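Side-chain contact in macrophage migration inhibitory factor-like protein (PDB 3FWT), which belongs to the macrophage migration inhibitory factor family, small alpha/beta proteins that assemble as trimers: residues S31-D34 / Q35-A38. Numbering follows the deposited sequence.
Sequences SLDD and QKRA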
loop_
_atom_site.group_PDB
_atom_site.type_symbol
_atom_site.label_atom_id
_atom_site.label_comp_id
_atom_site.label_asym_id
_atom_site.label_seq_id
_atom_site.Cartn_x
_atom_site.Cartn_y
_atom_site.Cartn_z
ATOM N N SER A 31 -8.695 -5.994 -16.024
ATOM C CA SER A 31 -7.903 -7.192 -15.987
ATOM C C SER A 31 -6.649 -6.951 -16.815
ATOM O O SER A 31 -6.718 -6.273 -17.834
ATOM C CB SER A 31 -8.750 -8.337 -16.564
ATOM O OG SER A 31 -8.001 -9.507 -16.749
ATOM N N LEU A 32 -5.495 -7.439 -16.391
ATOM C CA LEU A 32 -4.279 -7.194 -17.168
ATOM C C LEU A 32 -3.855 -8.577 -17.606
ATOM O O LEU A 32 -4.197 -9.560 -16.944
ATOM C CB LEU A 32 -3.181 -6.597 -16.282
ATOM C CG LEU A 32 -3.439 -5.225 -15.757
ATOM C CD1 LEU A 32 -2.280 -4.887 -14.725
ATOM C CD2 LEU A 32 -3.473 -4.307 -16.896
ATOM N N ASP A 33 -3.162 -8.705 -18.719
ATOM C CA ASP A 33 -2.609 -10.021 -19.034
ATOM C C ASP A 33 -1.115 -9.942 -18.957
ATOM O O ASP A 33 -0.544 -8.901 -18.608
ATOM C CB ASP A 33 -3.038 -10.530 -20.404
ATOM C CG ASP A 33 -2.684 -9.533 -21.546
ATOM O OD1 ASP A 33 -1.764 -8.672 -21.365
ATOM O OD2 ASP A 33 -3.346 -9.628 -22.594
ATOM N N ASP A 34 -0.456 -11.042 -19.246
ATOM C CA ASP A 34 1.002 -10.990 -19.234
ATOM C C ASP A 34 1.718 -9.961 -20.171
ATOM O O ASP A 34 2.774 -9.439 -19.770
ATOM C CB ASP A 34 1.564 -12.349 -19.480
ATOM C CG ASP A 34 1.644 -13.199 -18.195
ATOM O OD1 ASP A 34 2.042 -14.380 -18.305
ATOM O OD2 ASP A 34 1.208 -12.714 -17.132
ATOM N N GLN A 35 1.208 -9.748 -21.396
ATOM C CA GLN A 35 1.799 -8.784 -22.355
ATOM C C GLN A 35 1.734 -7.340 -21.798
ATOM O O GLN A 35 2.731 -6.547 -21.773
ATOM C CB GLN A 35 1.063 -8.894 -23.731
ATOM C CG GLN A 35 1.129 -10.365 -24.395
ATOM C CD GLN A 35 0.188 -10.596 -25.606
ATOM O OE1 GLN A 35 -0.965 -11.047 -25.454
ATOM N NE2 GLN A 35 0.702 -10.337 -26.816
ATOM N N LYS A 36 0.548 -7.020 -21.270
ATOM C CA LYS A 36 0.324 -5.719 -20.739
ATOM C C LYS A 36 1.123 -5.494 -19.482
ATOM O O LYS A 36 1.670 -4.409 -19.268
ATOM C CB LYS A 36 -1.174 -5.539 -20.399
ATOM C CG LYS A 36 -2.141 -5.140 -21.571
ATOM C CD LYS A 36 -3.590 -5.437 -21.117
ATOM C CE LYS A 36 -4.653 -4.788 -22.095
ATOM N NZ LYS A 36 -4.006 -4.798 -23.481
ATOM N N ARG A 37 1.231 -6.505 -18.601
ATOM C CA ARG A 37 2.158 -6.264 -17.491
ATOM C C ARG A 37 3.588 -6.148 -17.954
ATOM O O ARG A 37 4.303 -5.285 -17.449
ATOM C CB ARG A 37 2.101 -7.339 -16.408
ATOM C CG ARG A 37 0.743 -7.369 -15.649
ATOM C CD ARG A 37 0.727 -8.545 -14.605
ATOM N NE ARG A 37 0.384 -9.838 -15.217
ATOM C CZ ARG A 37 -0.862 -10.293 -15.342
ATOM N NH1 ARG A 37 -1.887 -9.592 -14.847
ATOM N NH2 ARG A 37 -1.099 -11.444 -15.960
ATOM N N ALA A 38 4.016 -6.994 -18.882
ATOM C CA ALA A 38 5.388 -6.848 -19.363
ATOM C C ALA A 38 5.642 -5.441 -20.006
ATOM O O ALA A 38 6.668 -4.781 -19.762
ATOM C CB ALA A 38 5.763 -8.011 -20.280
HETATM O O HOH W 1 -2.546 -8.451 -24.602
HETATM O O HOH W 2 3.203 -10.746 -15.432
#
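Asp33 and Arg37 are joined through their backbones where the loop after strand 22-28 turns into helix 34-52: the first helical bonds run from Arg37 N to Asp33 O (3.0 Å) and from Ala38 N to Asp34 O. Asp33 is the N-cap, and its side chain illustrates how a helix start is closed. With CG set between the backbone N and the carbonyl carbon (chi1 56°), Asp33 OD1 folds back over the first turn and accepts from Lys36 N at 2.8 Å in a nearly straight bond. The carboxylate would probably also gain from the positive end of the helix dipole. Its other oxygen, OD2, takes a bond from a water that also donates weakly to Gln35 OE1.

The Arg37 side chain folds back on the residues before the helix. It bends at chi3 (-82°), bringing the guanidinium over the cap, one face lying on Asp33 O. Arg37 NH2 makes a salt bridge to Asp34 OD2 at 2.9 Å; the oxygen lies in the guanidinium plane but is met on its anti side, out of the carboxylate plane, the carboxylate and guanidinium planes standing 85° apart. A second water bridges NE and the same OD2, while NH1 gives Leu32 O a weak bond.

Leu32, buried beside the Arg37 stem, packs on Phe63 of strand 60-64 and Cys109 of helix 92-109; Lys36 touches Glu108 of that helix, and Arg37 also packs on Phe63 and, across the subunit interface, on Pro68 of a neighbouring subunit.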